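Local coordinates for malonyl CoA-acyl carrier protein transacylase (Clostridium perfringens, PDB 3PTW), which probably transfers the malonyl group from malonyl-CoA to acyl carrier protein, supplying the extender unit for fatty acid synthesis, at residues Val267-Ser280 with Asn287-Lys299. Numbering follows the deposited sequence.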
# COMPACT_ATOMS: atom_id res chain seq x y z
N VAL A 267 -3.73 2.27 18.79
CA VAL A 267 -2.61 3.03 18.22
C VAL A 267 -2.93 4.53 18.31
O VAL A 267 -4.02 4.96 17.94
CB VAL A 267 -2.16 2.59 16.77
CG1 VAL A 267 -3.31 2.49 15.86
CG2 VAL A 267 -1.18 3.57 16.17
N ASP A 268 -1.98 5.29 18.84
CA ASP A 268 -2.12 6.73 18.93
C ASP A 268 -0.99 7.42 18.16
O ASP A 268 -0.97 8.64 18.05
CB ASP A 268 -2.16 7.18 20.40
CG ASP A 268 -0.89 6.85 21.16
OD1 ASP A 268 0.07 6.32 20.56
OD2 ASP A 268 -0.85 7.13 22.38
N THR A 269 -0.07 6.61 17.62
CA THR A 269 1.08 7.12 16.89
C THR A 269 1.32 6.29 15.62
O THR A 269 1.63 5.11 15.69
CB THR A 269 2.35 7.15 17.77
OG1 THR A 269 2.02 7.66 19.07
CG2 THR A 269 3.45 8.02 17.16
N PHE A 270 1.14 6.93 14.46
CA PHE A 270 1.34 6.27 13.18
C PHE A 270 2.66 6.69 12.57
O PHE A 270 2.99 7.88 12.51
CB PHE A 270 0.20 6.61 12.22
CG PHE A 270 -1.10 5.99 12.59
CD1 PHE A 270 -1.43 4.71 12.13
CD2 PHE A 270 -1.99 6.65 13.42
CE1 PHE A 270 -2.65 4.13 12.47
CE2 PHE A 270 -3.22 6.07 13.77
CZ PHE A 270 -3.54 4.81 13.29
N ILE A 271 3.43 5.70 12.15
CA ILE A 271 4.68 5.94 11.46
C ILE A 271 4.55 5.36 10.06
O ILE A 271 4.50 4.13 9.90
CB ILE A 271 5.88 5.25 12.14
CG1 ILE A 271 5.83 5.42 13.67
CG2 ILE A 271 7.20 5.71 11.50
CD1 ILE A 271 6.51 6.64 14.23
N GLU A 272 4.50 6.24 9.06
CA GLU A 272 4.55 5.83 7.66
C GLU A 272 5.99 5.49 7.29
O GLU A 272 6.89 6.27 7.51
CB GLU A 272 4.00 6.94 6.76
CG GLU A 272 4.12 6.69 5.25
CD GLU A 272 3.18 7.58 4.45
OE1 GLU A 272 2.89 8.70 4.92
OE2 GLU A 272 2.74 7.17 3.34
N ILE A 273 6.19 4.30 6.76
CA ILE A 273 7.53 3.80 6.45
C ILE A 273 7.66 3.52 4.97
O ILE A 273 6.89 2.73 4.41
CB ILE A 273 7.86 2.54 7.28
CG1 ILE A 273 7.93 2.90 8.77
CG2 ILE A 273 9.16 1.87 6.78
CD1 ILE A 273 7.96 1.70 9.70
N GLY A 274 8.63 4.17 4.34
CA GLY A 274 8.86 4.01 2.91
C GLY A 274 8.75 5.35 2.20
O GLY A 274 8.71 6.39 2.87
N PRO A 275 8.68 5.33 0.86
CA PRO A 275 8.69 6.62 0.17
C PRO A 275 7.36 7.35 0.31
O PRO A 275 6.29 6.72 0.28
CB PRO A 275 8.95 6.25 -1.29
CG PRO A 275 8.48 4.86 -1.43
CD PRO A 275 8.67 4.20 -0.09
N GLY A 276 7.44 8.66 0.47
CA GLY A 276 6.26 9.52 0.37
C GLY A 276 5.48 9.70 1.65
O GLY A 276 5.81 9.14 2.70
N LYS A 277 4.42 10.50 1.55
CA LYS A 277 3.64 10.91 2.71
C LYS A 277 2.15 10.73 2.44
O LYS A 277 1.32 11.26 3.16
CB LYS A 277 3.97 12.38 3.07
CG LYS A 277 5.39 12.59 3.63
CD LYS A 277 5.87 14.07 3.61
CE LYS A 277 6.33 14.52 2.20
NZ LYS A 277 7.45 13.72 1.57
N ALA A 278 1.81 9.96 1.41
CA ALA A 278 0.40 9.77 1.06
C ALA A 278 -0.42 9.23 2.25
O ALA A 278 -1.50 9.74 2.54
CB ALA A 278 0.26 8.85 -0.17
N LEU A 279 0.10 8.22 2.95
CA LEU A 279 -0.71 7.55 3.99
C LEU A 279 -0.85 8.41 5.22
O LEU A 279 -1.92 8.42 5.84
CB LEU A 279 -0.19 6.16 4.35
CG LEU A 279 0.05 5.15 3.22
CD1 LEU A 279 0.37 3.78 3.80
CD2 LEU A 279 -1.14 5.09 2.25
N SER A 280 0.22 9.14 5.54
CA SER A 280 0.17 10.17 6.58
C SER A 280 -0.97 11.13 6.28
O SER A 280 -1.76 11.48 7.17
CB SER A 280 1.49 10.96 6.65
OG SER A 280 2.50 10.24 7.32
N ASN A 287 -8.40 11.07 11.38
CA ASN A 287 -8.39 11.43 12.79
C ASN A 287 -7.32 12.49 13.01
O ASN A 287 -6.13 12.25 12.77
CB ASN A 287 -8.14 10.19 13.65
CG ASN A 287 -8.21 10.47 15.14
OD1 ASN A 287 -7.41 11.23 15.70
ND2 ASN A 287 -9.15 9.83 15.81
N LYS A 288 -7.75 13.67 13.45
CA LYS A 288 -6.88 14.83 13.57
C LYS A 288 -6.06 14.84 14.87
O LYS A 288 -5.19 15.70 15.05
CB LYS A 288 -7.73 16.11 13.48
CG LYS A 288 -7.08 17.26 12.71
CD LYS A 288 -8.07 18.42 12.50
CE LYS A 288 -9.20 18.04 11.52
NZ LYS A 288 -10.37 18.96 11.64
N ASN A 289 -6.33 13.89 15.76
CA ASN A 289 -5.76 13.90 17.12
C ASN A 289 -4.53 13.04 17.31
O ASN A 289 -3.63 13.39 18.07
CB ASN A 289 -6.82 13.52 18.15
CG ASN A 289 -7.98 14.47 18.16
OD1 ASN A 289 -9.13 14.06 18.09
ND2 ASN A 289 -7.68 15.77 18.23
N VAL A 290 -4.49 11.90 16.62
CA VAL A 290 -3.36 10.98 16.70
C VAL A 290 -2.09 11.62 16.15
O VAL A 290 -2.14 12.50 15.27
CB VAL A 290 -3.65 9.65 15.96
CG1 VAL A 290 -4.88 8.98 16.54
CG2 VAL A 290 -3.83 9.88 14.46
N THR A 291 -0.95 11.17 16.66
CA THR A 291 0.33 11.61 16.16
C THR A 291 0.66 10.85 14.87
O THR A 291 0.52 9.62 14.78
CB THR A 291 1.43 11.42 17.20
OG1 THR A 291 1.06 12.07 18.42
CG2 THR A 291 2.74 11.99 16.70
N VAL A 292 1.09 11.60 13.86
CA VAL A 292 1.38 11.03 12.58
C VAL A 292 2.81 11.42 12.21
O VAL A 292 3.15 12.61 12.24
CB VAL A 292 0.37 11.51 11.51
CG1 VAL A 292 0.85 11.13 10.13
CG2 VAL A 292 -1.00 10.93 11.77
N LEU A 293 3.63 10.42 11.90
CA LEU A 293 5.02 10.63 11.52
C LEU A 293 5.36 9.80 10.30
O LEU A 293 4.56 8.95 9.89
CB LEU A 293 5.96 10.28 12.68
CG LEU A 293 5.71 10.95 14.03
CD1 LEU A 293 6.48 10.24 15.14
CD2 LEU A 293 6.05 12.45 14.01
N ASN A 294 6.52 10.06 9.70
CA ASN A 294 6.96 9.30 8.53
C ASN A 294 8.48 9.21 8.47
O ASN A 294 9.19 10.10 8.97
CB ASN A 294 6.40 9.88 7.22
CG ASN A 294 7.16 11.12 6.75
OD1 ASN A 294 6.88 12.23 7.19
ND2 ASN A 294 8.15 10.93 5.87
N VAL A 295 8.97 8.12 7.89
CA VAL A 295 10.40 7.98 7.59
C VAL A 295 10.60 7.53 6.14
O VAL A 295 10.11 6.47 5.75
CB VAL A 295 11.16 6.99 8.54
CG1 VAL A 295 12.66 7.17 8.40
CG2 VAL A 295 10.75 7.17 10.02
N GLU A 296 11.29 8.35 5.36
CA GLU A 296 11.71 8.02 3.99
C GLU A 296 13.17 8.42 3.73
O GLU A 296 13.77 7.98 2.76
CB GLU A 296 10.78 8.69 2.94
CG GLU A 296 10.89 10.23 2.81
CD GLU A 296 9.92 10.81 1.76
OE1 GLU A 296 9.92 10.36 0.59
OE2 GLU A 296 9.14 11.73 2.11
N ASP A 297 13.72 9.27 4.60
CA ASP A 297 15.09 9.77 4.41
C ASP A 297 15.67 10.20 5.75
O ASP A 297 15.06 9.96 6.79
CB ASP A 297 15.16 10.89 3.35
CG ASP A 297 14.13 12.00 3.57
OD1 ASP A 297 13.69 12.22 4.72
OD2 ASP A 297 13.76 12.67 2.58
N LEU A 298 16.84 10.82 5.71
CA LEU A 298 17.49 11.30 6.94
C LEU A 298 16.69 12.36 7.69
O LEU A 298 16.55 12.28 8.91
CB LEU A 298 18.90 11.80 6.63
CG LEU A 298 20.07 10.86 6.93
CD1 LEU A 298 19.71 9.37 6.82
CD2 LEU A 298 21.28 11.21 6.04
N LYS A 299 16.18 13.36 6.97
CA LYS A 299 15.43 14.45 7.61
C LYS A 299 14.16 13.94 8.33
O LYS A 299 13.92 14.27 9.48
CB LYS A 299 15.12 15.56 6.60
CG LYS A 299 14.58 16.85 7.23
CD LYS A 299 14.10 17.87 6.19
CE LYS A 299 12.94 17.34 5.35
NZ LYS A 299 12.08 18.42 4.77
O HOH W 1 7.87 8.40 4.54
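E296 OE1 is gripped by two groups: the backbone N of G276, at 3.0 Å and from well above the carboxylate plane, and Y15 OH. E296 OE2 receives K277 NZ (2.7 Å) nearly along its C-O axis in a salt bridge. A long, flexible chain with a positive end suits K277, bending at chi3 and chi4 to cross the N294 amide and meet the carboxylate. Positive phi (88°) favours glycine at G276. One water donates to G274 O and G276 O and accepts from N294 ND2, joining loop to strand 291-295. The strands pair in parallel through six backbone bonds, from T291 N to D268 O (2.9 Å) as far as G274 N to V295 O. On one face, I271 lies alongside L293, CD1 to CD1 at 3.7 Å; on the other, V292 CG1, anti to its backbone N (chi1 169°), reaches S280 OG at 3.4 Å. E272, extended from the same face, accepts S280 N and OG at OE1 and L279 N at OE2, tying strand to helix start. In this beta-alpha-beta unit at one sheet edge, the buried carboxylates, each met by several donors, probably stay ionised and fix the loop and helix start after strand 269-273.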